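Local coordinates for protein succinate dehydrogenase subunit A (Mycolicibacterium smegmatis, PDB 7D6V) that probably oxidises succinate to fumarate at its bound FAD and passes the electrons to the iron-sulfur subunit of a membrane-bound respiratory complex, at residues L257-I262 / I369-V374; W84-L89 / I394-D399; N60-D65 / T125-A130. All coordinates share one frame; numbering follows the deposited sequence.

Contact 1 of 3, residues L257-I262 / I369-V374; sequences LSVKGI and IELAEV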
loop_
_atom_site.group_PDB
_atom_site.type_symbol
_atom_site.label_atom_id
_atom_site.label_comp_id
_atom_site.label_asym_id
_atom_site.label_seq_id
_atom_site.Cartn_x
_atom_site.Cartn_y
_atom_site.Cartn_z
ATOM N N LEU A 257 -13.413 15.478 4.282
ATOM C CA LEU A 257 -13.413 14.640 3.090
ATOM C C LEU A 257 -12.185 13.749 3.025
ATOM O O LEU A 257 -12.260 12.641 2.490
ATOM C CB LEU A 257 -13.521 15.498 1.831
ATOM C CG LEU A 257 -14.786 16.348 1.721
ATOM C CD1 LEU A 257 -14.823 17.081 0.393
ATOM C CD2 LEU A 257 -16.025 15.487 1.898
ATOM N N SER A 258 -11.059 14.195 3.585
ATOM C CA SER A 258 -9.863 13.360 3.598
ATOM C C SER A 258 -10.094 12.052 4.343
ATOM O O SER A 258 -9.461 11.038 4.027
ATOM C CB SER A 258 -8.698 14.130 4.215
ATOM O OG SER A 258 -9.091 14.762 5.419
ATOM N N VAL A 259 -10.987 12.052 5.331
ATOM C CA VAL A 259 -11.371 10.843 6.060
ATOM C C VAL A 259 -12.898 10.821 6.115
ATOM O O VAL A 259 -13.518 11.383 7.023
ATOM C CB VAL A 259 -10.747 10.776 7.461
ATOM C CG1 VAL A 259 -9.257 10.549 7.352
ATOM C CG2 VAL A 259 -10.963 12.081 8.222
ATOM N N LYS A 260 -13.521 10.153 5.146
ATOM C CA LYS A 260 -14.970 10.193 5.011
ATOM C C LYS A 260 -15.625 8.821 5.066
ATOM O O LYS A 260 -16.858 8.736 5.036
ATOM C CB LYS A 260 -15.362 10.893 3.702
ATOM C CG LYS A 260 -16.750 11.504 3.717
ATOM C CD LYS A 260 -17.409 11.423 2.358
ATOM C CE LYS A 260 -18.902 11.657 2.466
ATOM N NZ LYS A 260 -19.573 11.548 1.143
ATOM N N GLY A 261 -14.850 7.749 5.149
ATOM C CA GLY A 261 -15.433 6.436 5.301
ATOM C C GLY A 261 -14.615 5.571 6.230
ATOM O O GLY A 261 -14.849 4.365 6.336
ATOM N N ILE A 262 -13.642 6.182 6.904
ATOM C CA ILE A 262 -12.813 5.443 7.845
ATOM C C ILE A 262 -13.659 5.022 9.034
ATOM O O ILE A 262 -14.362 5.839 9.643
ATOM C CB ILE A 262 -11.609 6.294 8.273
ATOM C CG1 ILE A 262 -10.940 6.915 7.046
ATOM C CG2 ILE A 262 -10.622 5.460 9.068
ATOM C CD1 ILE A 262 -10.145 5.934 6.218
ATOM N N ILE A 369 -4.306 12.878 12.607
ATOM C CA ILE A 369 -3.587 14.145 12.680
ATOM C C ILE A 369 -2.838 14.415 11.378
ATOM O O ILE A 369 -2.768 15.562 10.920
ATOM C CB ILE A 369 -2.655 14.179 13.909
ATOM C CG1 ILE A 369 -2.155 15.600 14.158
ATOM C CG2 ILE A 369 -1.467 13.255 13.744
ATOM C CD1 ILE A 369 -3.246 16.563 14.557
ATOM N N GLU A 370 -2.279 13.376 10.745
ATOM C CA GLU A 370 -1.521 13.618 9.523
ATOM C C GLU A 370 -2.404 13.735 8.288
ATOM O O GLU A 370 -1.942 14.254 7.268
ATOM C CB GLU A 370 -0.484 12.513 9.288
ATOM C CG GLU A 370 -1.045 11.112 9.107
ATOM C CD GLU A 370 -1.447 10.811 7.677
ATOM O OE1 GLU A 370 -0.967 11.513 6.763
ATOM O OE2 GLU A 370 -2.239 9.869 7.467
ATOM N N LEU A 371 -3.649 13.271 8.345
ATOM C CA LEU A 371 -4.494 13.253 7.160
ATOM C C LEU A 371 -5.599 14.296 7.173
ATOM O O LEU A 371 -5.913 14.860 6.124
ATOM C CB LEU A 371 -5.108 11.860 6.985
ATOM C CG LEU A 371 -5.723 11.535 5.627
ATOM C CD1 LEU A 371 -4.730 11.834 4.525
ATOM C CD2 LEU A 371 -6.134 10.080 5.583
ATOM N N ALA A 372 -6.203 14.579 8.326
ATOM C CA ALA A 372 -7.300 15.533 8.401
ATOM C C ALA A 372 -7.001 16.724 9.298
ATOM O O ALA A 372 -7.879 17.573 9.484
ATOM C CB ALA A 372 -8.574 14.834 8.885
ATOM N N GLU A 373 -5.791 16.809 9.855
ATOM C CA GLU A 373 -5.426 17.862 10.804
ATOM C C GLU A 373 -6.396 17.899 11.983
ATOM O O GLU A 373 -6.724 18.964 12.509
ATOM C CB GLU A 373 -5.344 19.228 10.120
ATOM N N VAL A 374 -6.859 16.724 12.400
ATOM C CA VAL A 374 -7.788 16.583 13.513
ATOM C C VAL A 374 -7.023 15.988 14.683
ATOM O O VAL A 374 -6.494 14.874 14.586
ATOM C CB VAL A 374 -8.995 15.708 13.141
ATOM C CG1 VAL A 374 -9.842 15.430 14.370
ATOM C CG2 VAL A 374 -9.825 16.378 12.065
#
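Ser258 opens the contact by pushing its CB and hydroxyl against the last part of helix 362-372. OG points between the backbone N and the carbonyl carbon of its own residue (chi1 47°), which brings it 3.3 Å from Leu371 O and 3.5 Å from the methyl CB of Ala372. Neither approach is a hydrogen bond. The hydroxyl is bonded instead to Gly30 O of the neighbouring iron-sulfur subunit, and the serine also packs on Val32 of that chain. The backbone of Ser258 takes part as well, its O lying 3.8 Å from Leu371 CD2.

Val259, next along, splits its two methyls between two partners. CG1 stands beside the backbone N, anti to the carbonyl carbon, and lies alongside Leu371 CD2 at 3.6 Å; the two side chains run past each other in opposite senses. CG2 meets Ala372 CB at 3.7 Å. The chain then turns away from the helix: Lys260 reaches back through NZ to Lys217 O, and Ile262 is tied by backbone bonding to Met253 of strand 246-253.

No hydrogen bond links the two segments; they are held by van der Waals contact, chiefly of Val259 with Leu371 and Ala372. The polar groups beside this packing look to the iron-sulfur subunit: besides the serine hydroxyl, Glu370 O takes Arg77 NE of that chain, whose Cys74 packs on Leu371. The loop and the helix together therefore present part of a joint surface to the partner subunit, with hydroxyl and carbonyl groups bonded across it.

Contact 2 of 3, residues W84-L89 / I394-D399; sequences WRMAEL and IEVDPD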
loop_
_atom_site.group_PDB
_atom_site.type_symbol
_atom_site.label_atom_id
_atom_site.label_comp_id
_atom_site.label_asym_id
_atom_site.label_seq_id
_atom_site.Cartn_x
_atom_site.Cartn_y
_atom_site.Cartn_z
ATOM N N TRP A 84 -25.352 -23.200 4.246
ATOM C CA TRP A 84 -24.598 -24.072 5.137
ATOM C C TRP A 84 -23.519 -24.846 4.395
ATOM O O TRP A 84 -22.452 -25.109 4.958
ATOM C CB TRP A 84 -25.549 -25.028 5.844
ATOM C CG TRP A 84 -26.376 -25.826 4.903
ATOM C CD1 TRP A 84 -27.592 -25.486 4.393
ATOM C CD2 TRP A 84 -26.056 -27.110 4.357
ATOM N NE1 TRP A 84 -28.052 -26.481 3.568
ATOM C CE2 TRP A 84 -27.125 -27.487 3.527
ATOM C CE3 TRP A 84 -24.966 -27.974 4.488
ATOM C CZ2 TRP A 84 -27.138 -28.691 2.832
ATOM C CZ3 TRP A 84 -24.981 -29.167 3.798
ATOM C CH2 TRP A 84 -26.058 -29.514 2.980
ATOM N N ARG A 85 -23.778 -25.227 3.143
ATOM C CA ARG A 85 -22.760 -25.911 2.357
ATOM C C ARG A 85 -21.557 -25.011 2.120
ATOM O O ARG A 85 -20.408 -25.447 2.264
ATOM C CB ARG A 85 -23.357 -26.383 1.035
ATOM C CG ARG A 85 -22.423 -27.221 0.186
ATOM C CD ARG A 85 -21.840 -28.393 0.944
ATOM N NE ARG A 85 -21.073 -29.254 0.051
ATOM C CZ ARG A 85 -20.091 -30.058 0.439
ATOM N NH1 ARG A 85 -19.451 -30.799 -0.452
ATOM N NH2 ARG A 85 -19.744 -30.119 1.714
ATOM N N MET A 86 -21.798 -23.744 1.783
ATOM C CA MET A 86 -20.696 -22.814 1.565
ATOM C C MET A 86 -19.921 -22.566 2.849
ATOM O O MET A 86 -18.688 -22.509 2.833
ATOM C CB MET A 86 -21.222 -21.501 0.993
ATOM C CG MET A 86 -21.459 -21.535 -0.502
ATOM S SD MET A 86 -22.230 -20.034 -1.120
ATOM C CE MET A 86 -20.796 -18.985 -1.323
ATOM N N ALA A 87 -20.626 -22.423 3.972
ATOM C CA ALA A 87 -19.957 -22.193 5.247
ATOM C C ALA A 87 -19.103 -23.389 5.645
ATOM O O ALA A 87 -17.946 -23.231 6.051
ATOM C CB ALA A 87 -20.991 -21.882 6.327
ATOM N N GLU A 88 -19.652 -24.598 5.518
ATOM C CA GLU A 88 -18.892 -25.800 5.849
ATOM C C GLU A 88 -17.677 -25.948 4.949
ATOM O O GLU A 88 -16.578 -26.284 5.415
ATOM C CB GLU A 88 -19.790 -27.028 5.732
ATOM C CG GLU A 88 -19.036 -28.341 5.702
ATOM C CD GLU A 88 -19.835 -29.453 5.060
ATOM O OE1 GLU A 88 -20.758 -29.148 4.280
ATOM O OE2 GLU A 88 -19.542 -30.632 5.337
ATOM N N LEU A 89 -17.853 -25.687 3.657
ATOM C CA LEU A 89 -16.775 -25.877 2.702
ATOM C C LEU A 89 -15.664 -24.859 2.932
ATOM O O LEU A 89 -14.476 -25.202 2.889
ATOM C CB LEU A 89 -17.366 -25.778 1.298
ATOM C CG LEU A 89 -16.660 -26.255 0.046
ATOM C CD1 LEU A 89 -16.471 -27.747 0.144
ATOM C CD2 LEU A 89 -17.549 -25.923 -1.130
ATOM N N ILE A 394 -24.636 -12.578 -6.304
ATOM C CA ILE A 394 -25.112 -13.546 -7.283
ATOM C C ILE A 394 -25.317 -14.894 -6.606
ATOM O O ILE A 394 -24.430 -15.400 -5.908
ATOM C CB ILE A 394 -24.126 -13.649 -8.453
ATOM C CG1 ILE A 394 -23.907 -12.272 -9.075
ATOM C CG2 ILE A 394 -24.641 -14.610 -9.501
ATOM C CD1 ILE A 394 -22.495 -12.019 -9.504
ATOM N N GLU A 395 -26.495 -15.477 -6.805
ATOM C CA GLU A 395 -26.818 -16.776 -6.227
ATOM C C GLU A 395 -25.976 -17.852 -6.903
ATOM O O GLU A 395 -26.103 -18.085 -8.108
ATOM C CB GLU A 395 -28.307 -17.059 -6.386
ATOM C CG GLU A 395 -28.793 -18.257 -5.608
ATOM C CD GLU A 395 -30.240 -18.576 -5.894
ATOM O OE1 GLU A 395 -30.666 -18.416 -7.056
ATOM O OE2 GLU A 395 -30.958 -18.982 -4.958
ATOM N N VAL A 396 -25.119 -18.510 -6.129
ATOM C CA VAL A 396 -24.155 -19.458 -6.663
ATOM C C VAL A 396 -24.578 -20.871 -6.288
ATOM O O VAL A 396 -25.328 -21.098 -5.335
ATOM C CB VAL A 396 -22.726 -19.185 -6.147
ATOM C CG1 VAL A 396 -22.260 -17.810 -6.540
ATOM C CG2 VAL A 396 -22.667 -19.346 -4.644
ATOM N N ASP A 397 -24.094 -21.826 -7.063
ATOM C CA ASP A 397 -24.004 -23.193 -6.581
ATOM C C ASP A 397 -22.893 -23.256 -5.541
ATOM O O ASP A 397 -21.821 -22.692 -5.765
ATOM C CB ASP A 397 -23.720 -24.151 -7.732
ATOM C CG ASP A 397 -23.886 -25.600 -7.339
ATOM O OD1 ASP A 397 -22.894 -26.215 -6.899
ATOM O OD2 ASP A 397 -25.009 -26.127 -7.466
ATOM N N PRO A 398 -23.121 -23.867 -4.377
ATOM C CA PRO A 398 -22.060 -23.862 -3.352
ATOM C C PRO A 398 -20.778 -24.557 -3.790
ATOM O O PRO A 398 -19.684 -24.025 -3.563
ATOM C CB PRO A 398 -22.724 -24.562 -2.157
ATOM C CG PRO A 398 -23.984 -25.166 -2.677
ATOM C CD PRO A 398 -24.399 -24.371 -3.857
ATOM N N ASP A 399 -20.877 -25.723 -4.430
ATOM C CA ASP A 399 -19.678 -26.480 -4.781
ATOM C C ASP A 399 -18.955 -25.850 -5.964
ATOM O O ASP A 399 -17.776 -25.493 -5.869
ATOM C CB ASP A 399 -20.048 -27.931 -5.082
ATOM C CG ASP A 399 -20.479 -28.684 -3.846
ATOM O OD1 ASP A 399 -21.654 -28.548 -3.448
ATOM O OD2 ASP A 399 -19.643 -29.412 -3.271
#
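Arg85 and Asp399 supply the charged part of the contact. NH1 of Arg85 gives a hydrogen bond to Asp399 OD2 at 3.1 Å, using the syn lone pair of that oxygen. The bond is bent, with an N-H...O angle of 143°, and the guanidinium and carboxylate planes are turned 48° apart. On the same arginine, NH2 bonds to Glu88 OE1, one helical turn on, at 2.9 Å; this partner lies in the guanidinium plane, although OE1 itself is met from above the carboxylate plane. Glu88 passes the network on through OE2 to Arg606. Two carboxylates thus fix the rotation of the guanidinium, and the surrounding charges probably favour the ionised forms.

The contact sets the N-terminal part of helix 84-102 against the loop into which strand 383-395 runs, within the FAD-binding domain.

Apolar contacts centre on Pro398, whose ring lies crosswise to two helix side chains. Its CB is 3.6 Å from Arg85 CG and 3.7 Å from Met86 CG. The methionine then reaches past the proline to Val396, SD lying 3.6 Å from CG2 and the terminal CE coming close to the same methyl. Leu89 CD2 meets the backbone instead, 3.8 Å from Pro398 O, a methyl-to-carbonyl contact. Helix 427-448 also packs here, Phe435 on Met86 and Arg438 on Leu89, and Arg438 NE bonds to Asp399 O.

Contact 3 of 3, residues N60-D65 / T125-A130; sequences NVNTKD and TYPRLA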
loop_
_atom_site.group_PDB
_atom_site.type_symbol
_atom_site.label_atom_id
_atom_site.label_comp_id
_atom_site.label_asym_id
_atom_site.label_seq_id
_atom_site.Cartn_x
_atom_site.Cartn_y
_atom_site.Cartn_z
ATOM N N ASN A 60 -2.584 -23.101 14.909
ATOM C CA ASN A 60 -1.201 -22.770 15.234
ATOM C C ASN A 60 -1.073 -22.237 16.654
ATOM O O ASN A 60 -0.104 -22.553 17.354
ATOM C CB ASN A 60 -0.654 -21.752 14.236
ATOM C CG ASN A 60 -0.522 -22.317 12.847
ATOM O OD1 ASN A 60 -0.493 -23.530 12.658
ATOM N ND2 ASN A 60 -0.442 -21.439 11.860
ATOM N N VAL A 61 -2.030 -21.425 17.094
ATOM C CA VAL A 61 -1.947 -20.827 18.423
ATOM C C VAL A 61 -2.403 -21.817 19.485
ATOM O O VAL A 61 -1.649 -22.153 20.405
ATOM C CB VAL A 61 -2.758 -19.519 18.479
ATOM C CG1 VAL A 61 -2.902 -19.050 19.915
ATOM C CG2 VAL A 61 -2.088 -18.453 17.634
ATOM N N ASN A 62 -3.637 -22.302 19.378
ATOM C CA ASN A 62 -4.094 -23.396 20.220
ATOM C C ASN A 62 -4.753 -24.464 19.361
ATOM O O ASN A 62 -5.376 -24.172 18.337
ATOM C CB ASN A 62 -5.056 -22.927 21.325
ATOM C CG ASN A 62 -6.399 -22.496 20.796
ATOM O OD1 ASN A 62 -6.521 -22.048 19.659
ATOM N ND2 ASN A 62 -7.425 -22.646 21.620
ATOM N N THR A 63 -4.608 -25.710 19.799
ATOM C CA THR A 63 -4.960 -26.876 19.003
ATOM C C THR A 63 -6.383 -27.363 19.232
ATOM O O THR A 63 -6.777 -28.366 18.630
ATOM C CB THR A 63 -3.980 -28.013 19.294
ATOM O OG1 THR A 63 -4.197 -28.502 20.623
ATOM C CG2 THR A 63 -2.554 -27.519 19.172
ATOM N N LYS A 64 -7.159 -26.690 20.080
ATOM C CA LYS A 64 -8.550 -27.068 20.286
ATOM C C LYS A 64 -9.457 -26.608 19.157
ATOM O O LYS A 64 -10.629 -26.999 19.126
ATOM C CB LYS A 64 -9.062 -26.503 21.611
ATOM C CG LYS A 64 -8.806 -27.399 22.806
ATOM C CD LYS A 64 -9.531 -26.885 24.035
ATOM C CE LYS A 64 -9.280 -25.401 24.242
ATOM N NZ LYS A 64 -10.225 -24.803 25.223
ATOM N N ASP A 65 -8.951 -25.792 18.240
ATOM C CA ASP A 65 -9.739 -25.346 17.106
ATOM C C ASP A 65 -9.962 -26.485 16.118
ATOM O O ASP A 65 -9.190 -27.444 16.041
ATOM C CB ASP A 65 -9.051 -24.178 16.408
ATOM C CG ASP A 65 -10.027 -23.246 15.738
ATOM O OD1 ASP A 65 -11.242 -23.518 15.792
ATOM O OD2 ASP A 65 -9.583 -22.241 15.155
ATOM N N THR A 125 -14.347 -18.164 18.199
ATOM C CA THR A 125 -14.120 -18.780 19.503
ATOM C C THR A 125 -12.635 -18.874 19.834
ATOM O O THR A 125 -12.253 -18.749 21.003
ATOM C CB THR A 125 -14.764 -20.167 19.541
ATOM O OG1 THR A 125 -16.161 -20.050 19.258
ATOM C CG2 THR A 125 -14.592 -20.807 20.908
ATOM N N TYR A 126 -11.791 -19.071 18.835
ATOM C CA TYR A 126 -10.367 -19.292 19.013
ATOM C C TYR A 126 -9.594 -18.357 18.100
ATOM O O TYR A 126 -10.138 -17.859 17.109
ATOM C CB TYR A 126 -10.004 -20.754 18.707
ATOM C CG TYR A 126 -10.630 -21.748 19.655
ATOM C CD1 TYR A 126 -11.448 -22.760 19.187
ATOM C CD2 TYR A 126 -10.410 -21.666 21.019
ATOM C CE1 TYR A 126 -12.020 -23.667 20.046
ATOM C CE2 TYR A 126 -10.981 -22.567 21.887
ATOM C CZ TYR A 126 -11.784 -23.567 21.395
ATOM O OH TYR A 126 -12.355 -24.469 22.257
ATOM N N PRO A 127 -8.327 -18.079 18.414
ATOM C CA PRO A 127 -7.516 -17.236 17.523
ATOM C C PRO A 127 -7.328 -17.903 16.170
ATOM O O PRO A 127 -6.826 -19.025 16.075
ATOM C CB PRO A 127 -6.189 -17.093 18.279
ATOM C CG PRO A 127 -6.488 -17.487 19.678
ATOM C CD PRO A 127 -7.569 -18.502 19.603
ATOM N N ARG A 128 -7.736 -17.201 15.117
ATOM C CA ARG A 128 -7.797 -17.779 13.782
ATOM C C ARG A 128 -7.200 -16.912 12.691
ATOM O O ARG A 128 -6.889 -17.442 11.620
ATOM C CB ARG A 128 -9.252 -18.074 13.394
ATOM C CG ARG A 128 -9.769 -19.403 13.856
ATOM C CD ARG A 128 -10.955 -19.825 13.026
ATOM N NE ARG A 128 -12.219 -19.412 13.623
ATOM C CZ ARG A 128 -12.830 -20.059 14.607
ATOM N NH1 ARG A 128 -12.301 -21.152 15.126
ATOM N NH2 ARG A 128 -13.977 -19.606 15.076
ATOM N N LEU A 129 -7.033 -15.613 12.910
ATOM C CA LEU A 129 -6.781 -14.671 11.825
ATOM C C LEU A 129 -5.286 -14.600 11.550
ATOM O O LEU A 129 -4.530 -13.992 12.310
ATOM C CB LEU A 129 -7.357 -13.302 12.167
ATOM C CG LEU A 129 -8.792 -13.048 11.700
ATOM C CD1 LEU A 129 -9.777 -13.911 12.465
ATOM C CD2 LEU A 129 -9.148 -11.584 11.845
ATOM N N ALA A 130 -4.858 -15.225 10.456
ATOM C CA ALA A 130 -3.487 -15.073 9.991
ATOM C C ALA A 130 -3.271 -13.647 9.505
ATOM O O ALA A 130 -4.052 -13.131 8.704
ATOM C CB ALA A 130 -3.194 -16.066 8.871
#
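Tyr126 lies in the curve of the loop formed by Asn62, Lys64 and Asp65, and can be followed outward from its backbone. CB is approached by Asn62 OD1, at 3.8 Å, and, from a direction about at right angles, by Asp65 OD2, slightly farther off. With CG anti to the carbonyl carbon (chi1 -64°), the ring is carried in among the loop residues. At CD1 the ring edge meets Asp65 OD1, 3.5 Å away and near the ring plane, an edge-on approach in which the oxygen probably feels the weakly positive ring hydrogens; the carboxylate plane is turned 63° from the ring. At CD2 the amide nitrogen ND2 of Asn62 approaches obliquely at 3.2 Å, with amide and ring planes 63° apart. Farther out, CE1 is 3.7 Å from the backbone Lys64 O, while CE2 comes near Asn62 ND2 and Lys64 CE. At the tip, OH has the lysine chain running across it, with NZ 3.7 Å away, a loose approach. Thr125 CG2, from the residue just before the tyrosine, lies over the centre of one ring face.

Beside the ring, Asp65 also takes Arg128. NH1 forms a salt bridge with Asp65 OD1 at 2.7 Å, and a weak hydrogen bond to OD2. Arg128 turns NH2 to a second acid, Asp73. Val61 CG1 rests on Pro127 CG at 3.9 Å.

Helix 67-76 comes up on this cluster, Val69 touching Thr125, Tyr126 and Arg128, and Asp73 belonging to the same helix. Next along, strand 129-130 runs between strands 54-55 and 118-119 in a small antiparallel sheet, where Arg128 and Leu129 both face Arg119 in a classic beta bulge.

In the fold
Starting from the N terminus, contact 3 has the first loop to close: 60-65 comes after strand 54-55, and the chain passes through helices 67-76 and 84-102 before 125-130 returns to it. Contact 2 opens inside that loop, at 84-89, and closes only at 394-399, so the two cross. Contact 1 lies within the loop of contact 2, 369-374 leading into strand 383-395, and it begins after contact 3 is shut. Contacts 1 and 2 sit on opposite sides of the chain's centre: contact 1 ties a loop to helix 362-372 beside the iron-sulfur subunit, contact 2 helix 84-102 to the chain leaving strand 383-395, and contact 3 the loop before helix 67-76 to the chain entering strand 129-130.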